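Local coordinates for regulatory protein E2 (Bovine papillomavirus type 1, PDB 2JEX) that probably regulates viral transcription and raises the specificity of E1 for DNA in starting viral replication, the chain here being its N-terminal transactivation domain, at residues Ser171-Glu176 with Tyr186-Gln191; Arg108-Gly113 with Asp143-Ala148; Asp24-His29 with Leu77-Leu82; Trp99-Ser104 with Thr132-Leu137. The protein carries 1 engineered substitution. All blocks are in the same frame, centred on the assembly; numbering follows the deposited sequence.

Interaction 1. Residues Ser171-Glu176 with Tyr186-Gln191. Engineered in segment 171-176: A172 (natural residue Arg).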
loop_
_atom_site.group_PDB
_atom_site.type_symbol
_atom_site.label_atom_id
_atom_site.label_comp_id
_atom_site.label_asym_id
_atom_site.label_seq_id
_atom_site.Cartn_x
_atom_site.Cartn_y
_atom_site.Cartn_z
ATOM N N SER A 171 8.897 4.187 11.865
ATOM C CA SER A 171 9.055 5.629 11.846
ATOM C C SER A 171 9.522 6.082 13.223
ATOM O O SER A 171 9.177 5.469 14.244
ATOM C CB SER A 171 7.728 6.287 11.487
ATOM O OG SER A 171 7.910 7.576 10.934
ATOM N N ALA A 172 10.344 7.124 13.257
ATOM C CA ALA A 172 10.796 7.696 14.518
ATOM C C ALA A 172 10.381 9.156 14.579
ATOM O O ALA A 172 10.725 9.933 13.691
ATOM C CB ALA A 172 12.305 7.566 14.646
ATOM N N PHE A 173 9.653 9.534 15.622
ATOM C CA PHE A 173 9.212 10.925 15.751
ATOM C C PHE A 173 10.354 11.906 16.046
ATOM O O PHE A 173 10.246 13.102 15.766
ATOM C CB PHE A 173 8.072 11.066 16.769
ATOM C CG PHE A 173 6.764 10.481 16.312
ATOM C CD1 PHE A 173 6.312 10.671 15.004
ATOM C CD2 PHE A 173 5.975 9.751 17.191
ATOM C CE1 PHE A 173 5.098 10.128 14.579
ATOM C CE2 PHE A 173 4.767 9.208 16.779
ATOM C CZ PHE A 173 4.327 9.403 15.464
ATOM N N GLY A 174 11.448 11.394 16.596
ATOM C CA GLY A 174 12.633 12.199 16.834
ATOM C C GLY A 174 13.265 12.661 15.541
ATOM O O GLY A 174 13.868 13.730 15.498
ATOM N N ASP A 175 13.135 11.847 14.492
ATOM C CA ASP A 175 13.568 12.235 13.149
ATOM C C ASP A 175 12.617 13.278 12.544
ATOM O O ASP A 175 13.041 14.127 11.766
ATOM C CB ASP A 175 13.693 11.011 12.220
ATOM C CG ASP A 175 14.868 10.075 12.594
ATOM O OD1 ASP A 175 14.690 8.843 12.467
ATOM O OD2 ASP A 175 15.961 10.547 12.996
ATOM N N GLU A 176 11.333 13.209 12.895
ATOM C CA GLU A 176 10.348 14.204 12.450
ATOM C C GLU A 176 10.563 15.559 13.127
ATOM O O GLU A 176 10.530 16.599 12.468
ATOM C CB GLU A 176 8.923 13.703 12.677
ATOM C CG GLU A 176 8.561 12.460 11.854
ATOM C CD GLU A 176 8.718 12.659 10.340
ATOM O OE1 GLU A 176 9.637 12.044 9.753
ATOM O OE2 GLU A 176 7.937 13.425 9.737
ATOM N N TYR A 186 7.805 17.264 21.469
ATOM C CA TYR A 186 6.619 17.080 20.656
ATOM C C TYR A 186 5.625 16.263 21.467
ATOM O O TYR A 186 5.983 15.678 22.492
ATOM C CB TYR A 186 6.961 16.382 19.333
ATOM C CG TYR A 186 7.718 15.088 19.507
ATOM C CD1 TYR A 186 7.040 13.876 19.642
ATOM C CD2 TYR A 186 9.106 15.074 19.547
ATOM C CE1 TYR A 186 7.723 12.681 19.802
ATOM C CE2 TYR A 186 9.810 13.878 19.721
ATOM C CZ TYR A 186 9.113 12.685 19.850
ATOM O OH TYR A 186 9.798 11.500 20.009
ATOM N N SER A 187 4.376 16.254 21.020
ATOM C CA SER A 187 3.344 15.456 21.655
ATOM C C SER A 187 2.572 14.735 20.563
ATOM O O SER A 187 2.332 15.284 19.486
ATOM C CB SER A 187 2.423 16.321 22.526
ATOM O OG SER A 187 1.640 17.196 21.724
ATOM N N VAL A 188 2.201 13.492 20.851
ATOM C CA VAL A 188 1.607 12.597 19.863
ATOM C C VAL A 188 0.203 12.218 20.321
ATOM O O VAL A 188 0.022 11.703 21.433
ATOM C CB VAL A 188 2.456 11.314 19.715
ATOM C CG1 VAL A 188 1.870 10.400 18.654
ATOM C CG2 VAL A 188 3.904 11.657 19.404
ATOM N N ARG A 189 -0.783 12.501 19.476
ATOM C CA ARG A 189 -2.154 12.079 19.715
ATOM C C ARG A 189 -2.493 10.976 18.717
ATOM O O ARG A 189 -2.443 11.193 17.497
ATOM C CB ARG A 189 -3.116 13.271 19.604
ATOM C CG ARG A 189 -4.579 12.883 19.402
ATOM C CD ARG A 189 -5.550 13.956 19.878
ATOM N NE ARG A 189 -6.226 13.558 21.116
ATOM C CZ ARG A 189 -6.185 14.232 22.263
ATOM N NH1 ARG A 189 -5.507 15.370 22.362
ATOM N NH2 ARG A 189 -6.838 13.770 23.316
ATOM N N ASP A 190 -2.809 9.789 19.235
ATOM C CA ASP A 190 -3.085 8.632 18.383
ATOM C C ASP A 190 -4.586 8.383 18.208
ATOM O O ASP A 190 -5.072 8.275 17.055
ATOM C CB ASP A 190 -2.359 7.377 18.902
ATOM C CG ASP A 190 -2.665 6.117 18.078
ATOM O OD1 ASP A 190 -3.251 6.215 16.976
ATOM O OD2 ASP A 190 -2.318 5.010 18.548
ATOM N N GLN A 191 -5.296 8.262 19.334
ATOM C CA GLN A 191 -6.754 8.084 19.357
ATOM C C GLN A 191 -7.328 8.783 20.591
ATOM O O GLN A 191 -7.898 9.873 20.494
ATOM C CB GLN A 191 -7.164 6.592 19.365
ATOM C CG GLN A 191 -6.753 5.794 18.131
ATOM C CD GLN A 191 -7.286 4.370 18.129
ATOM O OE1 GLN A 191 -6.592 3.434 18.531
ATOM N NE2 GLN A 191 -8.520 4.199 17.662
#
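F173, Y186 and V188 bury most of the surface in this contact, which packs the first turn of helix 173-180 against strand 186-189 in the antiparallel sheet of the E2 transactivation domain. F173 offers two different parts of its side chain. Its CB lies 3.5 Å from CE1 of Y186 and almost as near CZ, so the tyrosine ring abuts the root of the phenylalanine, while the phenyl ring itself extends along the strand to V188. There both methyls of V188 come to the CD2-CE2 side of the ring, on the same side of its plane: CG2 approaches F173 CD2 at 3.6 Å, and CG1 approaches F173 CE2 at 3.7 Å. With CG1 anti to the backbone nitrogen (chi1 -178°), V188 presents both branches to the phenyl group. Y186 takes the less common first torsion, its CG lying between backbone N and carbonyl carbon (chi1 53°), and its ring is thereby carried up beside the helix start. The carbonyl oxygen of F173 sits over one face of that ring, displaced toward its rim, and CG2 of V188 lies in plane at the ring edge. V119 and L157, from strands 110-120 and 157-161, also touch F173. The hydroxyl of Y186 is hydrogen-bonded to the carbonyl of G154. From the helix, the amide nitrogen of G174 comes within 3.8 Å of Y186 OH.

Interaction 2. Residues Arg108-Gly113 with Asp143-Ala148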
loop_
_atom_site.group_PDB
_atom_site.type_symbol
_atom_site.label_atom_id
_atom_site.label_comp_id
_atom_site.label_asym_id
_atom_site.label_seq_id
_atom_site.Cartn_x
_atom_site.Cartn_y
_atom_site.Cartn_z
ATOM N N ARG A 108 5.518 -2.763 1.520
ATOM C CA ARG A 108 5.290 -4.145 1.081
ATOM C C ARG A 108 4.420 -4.980 2.032
ATOM O O ARG A 108 4.758 -6.117 2.358
ATOM C CB ARG A 108 6.611 -4.869 0.764
ATOM C CG ARG A 108 7.380 -4.286 -0.407
ATOM C CD ARG A 108 8.218 -5.342 -1.110
ATOM N NE ARG A 108 8.324 -5.124 -2.557
ATOM C CZ ARG A 108 8.474 -3.940 -3.159
ATOM N NH1 ARG A 108 8.564 -2.816 -2.453
ATOM N NH2 ARG A 108 8.552 -3.883 -4.481
ATOM N N CYS A 109 3.298 -4.406 2.458
ATOM C CA CYS A 109 2.266 -5.139 3.192
ATOM C C CYS A 109 0.891 -4.516 2.958
ATOM O O CYS A 109 0.771 -3.304 2.751
ATOM C CB CYS A 109 2.585 -5.243 4.701
ATOM S SG CYS A 109 2.431 -3.722 5.699
ATOM N N PHE A 110 -0.144 -5.352 2.984
ATOM C CA PHE A 110 -1.504 -4.868 2.811
ATOM C C PHE A 110 -2.046 -4.350 4.141
ATOM O O PHE A 110 -1.633 -4.803 5.215
ATOM C CB PHE A 110 -2.392 -5.943 2.174
ATOM C CG PHE A 110 -1.868 -6.443 0.846
ATOM C CD1 PHE A 110 -1.225 -7.678 0.755
ATOM C CD2 PHE A 110 -1.989 -5.666 -0.307
ATOM C CE1 PHE A 110 -0.724 -8.135 -0.461
ATOM C CE2 PHE A 110 -1.491 -6.121 -1.537
ATOM C CZ PHE A 110 -0.856 -7.353 -1.618
ATOM N N LYS A 111 -2.941 -3.367 4.068
ATOM C CA LYS A 111 -3.331 -2.606 5.255
ATOM C C LYS A 111 -4.806 -2.236 5.261
ATOM O O LYS A 111 -5.326 -1.732 4.269
ATOM C CB LYS A 111 -2.496 -1.323 5.384
ATOM C CG LYS A 111 -1.023 -1.458 5.046
ATOM C CD LYS A 111 -0.266 -0.216 5.461
ATOM C CE LYS A 111 0.943 0.062 4.606
ATOM N NZ LYS A 111 1.674 -1.138 4.101
ATOM N N LYS A 112 -5.472 -2.483 6.390
ATOM C CA LYS A 112 -6.850 -2.023 6.599
ATOM C C LYS A 112 -6.990 -1.301 7.946
ATOM O O LYS A 112 -6.207 -1.538 8.871
ATOM C CB LYS A 112 -7.841 -3.187 6.500
ATOM C CG LYS A 112 -7.843 -3.907 5.139
ATOM C CD LYS A 112 -9.056 -4.804 4.956
ATOM C CE LYS A 112 -8.899 -6.100 5.727
ATOM N NZ LYS A 112 -9.803 -7.180 5.231
ATOM N N GLY A 113 -7.983 -0.419 8.043
ATOM C CA GLY A 113 -8.263 0.303 9.284
ATOM C C GLY A 113 -7.401 1.544 9.440
ATOM O O GLY A 113 -6.475 1.566 10.246
ATOM N N ASP A 143 7.150 -17.551 7.455
ATOM C CA ASP A 143 6.017 -18.353 7.917
ATOM C C ASP A 143 4.710 -17.739 7.384
ATOM O O ASP A 143 3.857 -17.283 8.163
ATOM C CB ASP A 143 5.989 -18.404 9.453
ATOM C CG ASP A 143 7.375 -18.314 10.073
ATOM O OD1 ASP A 143 7.652 -17.304 10.757
ATOM O OD2 ASP A 143 8.187 -19.242 9.868
ATOM N N GLY A 144 4.582 -17.717 6.054
ATOM C CA GLY A 144 3.411 -17.167 5.356
ATOM C C GLY A 144 3.000 -15.756 5.755
ATOM O O GLY A 144 3.784 -15.005 6.345
ATOM N N TRP A 145 1.757 -15.405 5.438
ATOM C CA TRP A 145 1.192 -14.109 5.813
ATOM C C TRP A 145 0.684 -14.101 7.258
ATOM O O TRP A 145 0.186 -15.116 7.757
ATOM C CB TRP A 145 0.082 -13.708 4.835
ATOM C CG TRP A 145 0.598 -13.520 3.447
ATOM C CD1 TRP A 145 0.774 -14.488 2.496
ATOM C CD2 TRP A 145 1.035 -12.288 2.853
ATOM N NE1 TRP A 145 1.286 -13.935 1.348
ATOM C CE2 TRP A 145 1.454 -12.587 1.537
ATOM C CE3 TRP A 145 1.106 -10.961 3.302
ATOM C CZ2 TRP A 145 1.936 -11.604 0.664
ATOM C CZ3 TRP A 145 1.592 -9.985 2.434
ATOM C CH2 TRP A 145 1.999 -10.314 1.133
ATOM N N GLN A 146 0.818 -12.952 7.921
ATOM C CA GLN A 146 0.406 -12.805 9.321
ATOM C C GLN A 146 -0.147 -11.418 9.636
ATOM O O GLN A 146 0.275 -10.419 9.048
ATOM C CB GLN A 146 1.566 -13.133 10.270
ATOM C CG GLN A 146 2.761 -12.194 10.151
ATOM C CD GLN A 146 3.729 -12.321 11.311
ATOM O OE1 GLN A 146 4.044 -13.427 11.761
ATOM N NE2 GLN A 146 4.215 -11.183 11.797
ATOM N N LEU A 147 -1.091 -11.366 10.572
ATOM C CA LEU A 147 -1.704 -10.107 10.979
ATOM C C LEU A 147 -0.850 -9.406 12.024
ATOM O O LEU A 147 -0.401 -10.021 12.985
ATOM C CB LEU A 147 -3.130 -10.325 11.498
ATOM C CG LEU A 147 -3.906 -9.135 12.082
ATOM C CD1 LEU A 147 -4.106 -7.996 11.080
ATOM C CD2 LEU A 147 -5.247 -9.605 12.644
ATOM N N ALA A 148 -0.619 -8.117 11.801
ATOM C CA ALA A 148 0.095 -7.269 12.739
ATOM C C ALA A 148 -0.727 -6.011 12.997
ATOM O O ALA A 148 -1.517 -5.592 12.154
ATOM C CB ALA A 148 1.473 -6.917 12.198
#
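F110 and W145 touch obliquely, an apolar contact between two buried aromatics. CE1 of F110 comes 3.8 Å from CH2 of W145, and F110 CD1 lies 4.0 Å from W145 CZ3, so one side of the phenyl group borders the far end of the indole's six-membered ring. The ring planes are inclined at 36° with centroids 5.8 Å apart. F110 and W145 stand near the starts of strands 110-120 and 145-152, which flank strand 128-140 in the antiparallel sheet; the aromatic pair therefore spans the middle strand on the side facing helix 62-83. That helix packs M75, S78, L79 and L82 on F110.

The polar interactions lie around this apolar pair. NE1 of W145 is hydrogen-bonded to E81, which ties down the pyrrole side of the indole while its benzo side meets F110. Within segment 108-113, K111 NZ donates to the carbonyl oxygen of C109 at 2.7 Å, from above the carbonyl plane, with a C=O...N angle of 132°. The same ammonium group has a second hydrogen-bonding partner in the carbonyl oxygen of P106.

Interaction 3. Residues Asp24-His29 with Leu77-Leu82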
loop_
_atom_site.group_PDB
_atom_site.type_symbol
_atom_site.label_atom_id
_atom_site.label_comp_id
_atom_site.label_asym_id
_atom_site.label_seq_id
_atom_site.Cartn_x
_atom_site.Cartn_y
_atom_site.Cartn_z
ATOM N N ASP A 24 -15.721 -6.195 -2.588
ATOM C CA ASP A 24 -15.080 -6.415 -1.302
ATOM C C ASP A 24 -14.575 -7.858 -1.219
ATOM O O ASP A 24 -14.182 -8.336 -0.158
ATOM C CB ASP A 24 -16.043 -6.059 -0.156
ATOM C CG ASP A 24 -16.556 -4.621 -0.248
ATOM O OD1 ASP A 24 -15.730 -3.682 -0.414
ATOM O OD2 ASP A 24 -17.793 -4.425 -0.154
ATOM N N LYS A 25 -14.573 -8.541 -2.360
ATOM C CA LYS A 25 -14.028 -9.899 -2.448
ATOM C C LYS A 25 -12.613 -9.911 -3.026
ATOM O O LYS A 25 -12.354 -9.306 -4.066
ATOM C CB LYS A 25 -14.966 -10.825 -3.239
ATOM C CG LYS A 25 -14.348 -12.168 -3.648
ATOM C CD LYS A 25 -13.916 -13.023 -2.449
ATOM C CE LYS A 25 -12.957 -14.130 -2.872
ATOM N NZ LYS A 25 -13.674 -15.202 -3.641
ATOM N N LEU A 26 -11.715 -10.610 -2.332
ATOM C CA LEU A 26 -10.308 -10.732 -2.710
ATOM C C LEU A 26 -10.076 -11.247 -4.145
ATOM O O LEU A 26 -9.153 -10.802 -4.821
ATOM C CB LEU A 26 -9.558 -11.606 -1.687
ATOM C CG LEU A 26 -8.024 -11.784 -1.767
ATOM C CD1 LEU A 26 -7.251 -10.467 -2.024
ATOM C CD2 LEU A 26 -7.504 -12.465 -0.505
ATOM N N GLN A 27 -10.925 -12.165 -4.594
ATOM C CA GLN A 27 -10.799 -12.778 -5.911
ATOM C C GLN A 27 -11.007 -11.792 -7.060
ATOM O O GLN A 27 -10.340 -11.882 -8.082
ATOM C CB GLN A 27 -11.755 -13.966 -6.048
ATOM C CG GLN A 27 -11.473 -14.863 -7.245
ATOM C CD GLN A 27 -10.027 -15.325 -7.309
ATOM O OE1 GLN A 27 -9.366 -15.187 -8.338
ATOM N NE2 GLN A 27 -9.527 -15.875 -6.201
ATOM N N ASP A 28 -11.927 -10.852 -6.885
ATOM C CA ASP A 28 -12.110 -9.785 -7.859
ATOM C C ASP A 28 -10.870 -8.895 -7.987
ATOM O O ASP A 28 -10.588 -8.370 -9.066
ATOM C CB ASP A 28 -13.329 -8.942 -7.496
ATOM C CG ASP A 28 -14.629 -9.672 -7.738
ATOM O OD1 ASP A 28 -15.463 -9.725 -6.809
ATOM O OD2 ASP A 28 -14.816 -10.201 -8.855
ATOM N N HIS A 29 -10.133 -8.737 -6.891
ATOM C CA HIS A 29 -8.927 -7.916 -6.885
ATOM C C HIS A 29 -7.730 -8.656 -7.476
ATOM O O HIS A 29 -6.909 -8.066 -8.164
ATOM C CB HIS A 29 -8.645 -7.398 -5.472
ATOM C CG HIS A 29 -9.791 -6.631 -4.887
ATOM N ND1 HIS A 29 -10.489 -5.682 -5.603
ATOM C CD2 HIS A 29 -10.377 -6.690 -3.668
ATOM C CE1 HIS A 29 -11.452 -5.186 -4.850
ATOM N NE2 HIS A 29 -11.402 -5.775 -3.668
ATOM N N LEU A 77 0.410 -12.039 -7.400
ATOM C CA LEU A 77 1.001 -13.180 -6.689
ATOM C C LEU A 77 0.825 -13.063 -5.184
ATOM O O LEU A 77 0.489 -14.044 -4.528
ATOM C CB LEU A 77 2.484 -13.350 -7.045
ATOM C CG LEU A 77 2.815 -13.556 -8.528
ATOM C CD1 LEU A 77 4.305 -13.783 -8.748
ATOM C CD2 LEU A 77 1.991 -14.689 -9.149
ATOM N N SER A 78 1.033 -11.857 -4.655
ATOM C CA SER A 78 0.853 -11.583 -3.228
ATOM C C SER A 78 -0.577 -11.849 -2.796
ATOM O O SER A 78 -0.815 -12.534 -1.797
ATOM C CB SER A 78 1.248 -10.144 -2.881
ATOM O OG SER A 78 2.657 -9.981 -2.907
ATOM N N LEU A 79 -1.522 -11.315 -3.565
ATOM C CA LEU A 79 -2.936 -11.507 -3.267
ATOM C C LEU A 79 -3.372 -12.959 -3.400
ATOM O O LEU A 79 -4.204 -13.423 -2.613
ATOM C CB LEU A 79 -3.820 -10.592 -4.126
ATOM C CG LEU A 79 -3.633 -9.082 -3.936
ATOM C CD1 LEU A 79 -4.354 -8.312 -5.025
ATOM C CD2 LEU A 79 -4.097 -8.606 -2.532
ATOM N N GLN A 80 -2.802 -13.674 -4.377
ATOM C CA GLN A 80 -3.113 -15.089 -4.575
ATOM C C GLN A 80 -2.660 -15.909 -3.372
ATOM O O GLN A 80 -3.349 -16.855 -2.956
ATOM C CB GLN A 80 -2.472 -15.630 -5.851
ATOM C CG GLN A 80 -3.149 -15.212 -7.150
ATOM C CD GLN A 80 -2.447 -15.779 -8.389
ATOM O OE1 GLN A 80 -2.835 -15.496 -9.532
ATOM N NE2 GLN A 80 -1.413 -16.579 -8.166
ATOM N N GLU A 81 -1.503 -15.547 -2.816
ATOM C CA GLU A 81 -1.019 -16.165 -1.585
ATOM C C GLU A 81 -1.956 -15.874 -0.415
ATOM O O GLU A 81 -2.321 -16.781 0.329
ATOM C CB GLU A 81 0.397 -15.701 -1.262
ATOM C CG GLU A 81 1.448 -16.170 -2.255
ATOM C CD GLU A 81 2.865 -15.878 -1.790
ATOM O OE1 GLU A 81 3.818 -16.428 -2.383
ATOM O OE2 GLU A 81 3.026 -15.105 -0.822
ATOM N N LEU A 82 -2.352 -14.609 -0.278
ATOM C CA LEU A 82 -3.290 -14.170 0.768
ATOM C C LEU A 82 -4.590 -14.968 0.838
ATOM O O LEU A 82 -5.015 -15.355 1.920
ATOM C CB LEU A 82 -3.650 -12.702 0.588
ATOM C CG LEU A 82 -3.181 -11.707 1.644
ATOM C CD1 LEU A 82 -3.453 -10.291 1.155
ATOM C CD2 LEU A 82 -3.845 -11.957 3.002
#
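L26 packs into the flank of helix 62-83, its two methyls reaching different residues one turn apart. CD1 lies 3.7 Å from CD2 of L79, with L79 CB only slightly farther, and CD2 reaches CB of L82 at 4.0 Å. CD2 of L26 is equally close, 4.0 Å, to the backbone oxygen of L79, so the leucine rests against the helix backbone as well as its side chains. L26 has its CG anti to the backbone nitrogen (chi1 -174°), which directs the isobutyl group across to the other helix. This is helix-helix packing in the N-terminal helical part of the transactivation domain, at the first turn of helix 26-48 and near the end of helix 62-83.

Contact is looser at H29, where L79 CD1 approaches the carbonyl oxygen at 4.1 Å and the side chains come no nearer than 4.4 Å, from H29 CB to L79 CD1. The imidazole turns from helix 62-83 to W92, whose backbone oxygen accepts a hydrogen bond from NE2. The more open side carries D24 and K25, which are exposed, and Q27 and Q80, which are partly so. The contact between the segments contains no hydrogen bond or salt bridge, which implies that their association rests on van der Waals contact and the burial of leucine side chains.

Interaction 4. Residues Trp99-Ser104 with Thr132-Leu137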
loop_
_atom_site.group_PDB
_atom_site.type_symbol
_atom_site.label_atom_id
_atom_site.label_comp_id
_atom_site.label_asym_id
_atom_site.label_seq_id
_atom_site.Cartn_x
_atom_site.Cartn_y
_atom_site.Cartn_z
ATOM N N TRP A 99 -1.849 -0.397 -4.866
ATOM C CA TRP A 99 -0.390 -0.300 -4.805
ATOM C C TRP A 99 0.105 0.752 -3.812
ATOM O O TRP A 99 1.073 0.501 -3.055
ATOM C CB TRP A 99 0.164 -0.014 -6.200
ATOM C CG TRP A 99 1.655 0.155 -6.214
ATOM C CD1 TRP A 99 2.346 1.369 -6.178
ATOM C CD2 TRP A 99 2.650 -0.936 -6.246
ATOM N NE1 TRP A 99 3.709 1.106 -6.210
ATOM C CE2 TRP A 99 3.925 -0.296 -6.249
ATOM C CE3 TRP A 99 2.583 -2.397 -6.299
ATOM C CZ2 TRP A 99 5.139 -1.061 -6.294
ATOM C CZ3 TRP A 99 3.797 -3.126 -6.361
ATOM C CH2 TRP A 99 5.054 -2.465 -6.365
ATOM N N ASP A 100 -0.573 1.908 -3.781
ATOM C CA ASP A 100 -0.228 2.983 -2.839
ATOM C C ASP A 100 -0.438 2.555 -1.392
ATOM O O ASP A 100 0.364 2.896 -0.518
ATOM C CB ASP A 100 -1.037 4.255 -3.122
ATOM C CG ASP A 100 -0.621 4.947 -4.412
ATOM O OD1 ASP A 100 0.530 4.742 -4.869
ATOM O OD2 ASP A 100 -1.452 5.704 -4.972
ATOM N N ARG A 101 -1.510 1.815 -1.127
ATOM C CA ARG A 101 -1.723 1.303 0.219
ATOM C C ARG A 101 -0.582 0.343 0.579
ATOM O O ARG A 101 -0.009 0.425 1.667
ATOM C CB ARG A 101 -3.087 0.614 0.330
ATOM C CG ARG A 101 -3.426 0.070 1.728
ATOM C CD ARG A 101 -3.882 1.154 2.696
ATOM N NE ARG A 101 -5.137 1.782 2.277
ATOM C CZ ARG A 101 -6.353 1.393 2.658
ATOM N NH1 ARG A 101 -6.518 0.372 3.494
ATOM N NH2 ARG A 101 -7.418 2.037 2.203
ATOM N N TYR A 102 -0.250 -0.544 -0.361
ATOM C CA TYR A 102 0.784 -1.568 -0.188
ATOM C C TYR A 102 2.155 -0.944 0.058
ATOM O O TYR A 102 2.998 -1.499 0.769
ATOM C CB TYR A 102 0.818 -2.435 -1.457
ATOM C CG TYR A 102 1.816 -3.573 -1.463
ATOM C CD1 TYR A 102 1.692 -4.657 -0.582
ATOM C CD2 TYR A 102 2.861 -3.593 -2.382
ATOM C CE1 TYR A 102 2.602 -5.720 -0.608
ATOM C CE2 TYR A 102 3.774 -4.655 -2.417
ATOM C CZ TYR A 102 3.639 -5.709 -1.521
ATOM O OH TYR A 102 4.543 -6.740 -1.557
ATOM N N MET A 103 2.364 0.215 -0.561
ATOM C CA MET A 103 3.670 0.870 -0.576
ATOM C C MET A 103 3.791 1.946 0.472
ATOM O O MET A 103 4.903 2.324 0.834
ATOM C CB MET A 103 3.995 1.411 -1.981
ATOM C CG MET A 103 4.494 0.361 -2.910
ATOM S SD MET A 103 6.020 -0.447 -2.405
ATOM C CE MET A 103 5.374 -1.892 -1.628
ATOM N N SER A 104 2.647 2.420 0.966
ATOM C CA SER A 104 2.578 3.200 2.207
ATOM C C SER A 104 3.371 2.496 3.301
ATOM O O SER A 104 3.624 1.287 3.210
ATOM C CB SER A 104 1.124 3.333 2.692
ATOM O OG SER A 104 0.340 4.142 1.827
ATOM N N THR A 132 -1.022 8.892 8.665
ATOM C CA THR A 132 -2.060 7.870 8.530
ATOM C C THR A 132 -1.497 6.533 8.981
ATOM O O THR A 132 -0.497 6.058 8.438
ATOM C CB THR A 132 -2.577 7.785 7.088
ATOM O OG1 THR A 132 -3.072 9.070 6.697
ATOM C CG2 THR A 132 -3.702 6.748 6.959
ATOM N N VAL A 133 -2.133 5.953 10.000
ATOM C CA VAL A 133 -1.723 4.665 10.562
ATOM C C VAL A 133 -2.830 3.631 10.352
ATOM O O VAL A 133 -4.012 3.948 10.450
ATOM C CB VAL A 133 -1.355 4.796 12.063
ATOM C CG1 VAL A 133 -0.858 3.468 12.640
ATOM C CG2 VAL A 133 -0.283 5.852 12.236
ATOM N N TYR A 134 -2.433 2.399 10.052
ATOM C CA TYR A 134 -3.377 1.310 9.794
ATOM C C TYR A 134 -3.386 0.317 10.949
ATOM O O TYR A 134 -2.334 -0.155 11.373
ATOM C CB TYR A 134 -3.073 0.637 8.443
ATOM C CG TYR A 134 -3.329 1.570 7.276
ATOM C CD1 TYR A 134 -2.308 2.365 6.746
ATOM C CD2 TYR A 134 -4.603 1.691 6.730
ATOM C CE1 TYR A 134 -2.546 3.243 5.687
ATOM C CE2 TYR A 134 -4.852 2.567 5.677
ATOM C CZ TYR A 134 -3.825 3.344 5.166
ATOM O OH TYR A 134 -4.088 4.212 4.125
ATOM N N SER A 135 -4.575 0.020 11.469
ATOM C CA SER A 135 -4.707 -0.849 12.637
ATOM C C SER A 135 -4.429 -2.312 12.299
ATOM O O SER A 135 -4.097 -3.106 13.187
ATOM C CB SER A 135 -6.098 -0.710 13.265
ATOM O OG SER A 135 -7.117 -1.154 12.380
ATOM N N ASN A 136 -4.565 -2.655 11.017
ATOM C CA ASN A 136 -4.418 -4.035 10.564
ATOM C C ASN A 136 -3.439 -4.147 9.405
ATOM O O ASN A 136 -3.652 -3.571 8.338
ATOM C CB ASN A 136 -5.787 -4.648 10.214
ATOM C CG ASN A 136 -6.768 -4.617 11.397
ATOM O OD1 ASN A 136 -6.397 -4.901 12.538
ATOM N ND2 ASN A 136 -8.019 -4.267 11.121
ATOM N N LEU A 137 -2.354 -4.879 9.644
ATOM C CA LEU A 137 -1.287 -5.044 8.668
ATOM C C LEU A 137 -1.080 -6.518 8.380
ATOM O O LEU A 137 -0.975 -7.331 9.301
ATOM C CB LEU A 137 0.027 -4.439 9.175
ATOM C CG LEU A 137 0.114 -2.978 9.639
ATOM C CD1 LEU A 137 1.524 -2.654 10.131
ATOM C CD2 LEU A 137 -0.286 -2.029 8.528
#
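A flat, near-surface contact between an arginine and a tyrosine, R101 and Y134, links the short helix 99-103 to strand 128-140 near the centre of the chain. The guanidinium and phenol planes are only 17° apart, with CE2 of Y134 over one face of the guanidinium and displaced toward its rim. From that position Y134 CE2 is 3.5 Å from both NE and NH1 of R101. The aliphatic part is just as close: CD of R101 lies 3.3 Å from CZ of Y134. R101 leaves the helix with CG anti to the backbone nitrogen, and bends at chi2 (78°) and chi3 (64°) bring the guanidinium nearly parallel to the phenol.

Y134 sits just before S135, where strand 128-140 of the transactivation domain's antiparallel sheet is interrupted and turns a corner. Although R101 NE is 3.2 Å from Y134 OH, the angle is too poor for a hydrogen bond; NH1 instead bonds to the carbonyl oxygen of K111 and makes a salt bridge with D96, which would restrain that end of the group. At the helix end, S104 OG donates to D100 O at 2.7 Å, while S104 N reaches the same oxygen from the opposite face of its carbonyl plane.

Overall arrangement
Interaction 3 comes first along the chain and lies in the helical part, joining helices 26-48 and 62-83. Interactions 2 and 4 follow with alternating segments, their centres 9 Å apart, and share the sheet through neighbouring strands 110-120, 128-140 and 145-152. Interaction 2 also touches interaction 3, with centres 13 Å apart, through helix 62-83; this is one place where helices and sheet meet, and helix 99-103 in interaction 4 is another. Interaction 1 closes the series on strand 186-189 of the same sheet, next to 110-120, about 33 Å from interaction 3 between centres and across the chain's centre. Together they trace the transactivation domain from its helices to the far part of that sheet.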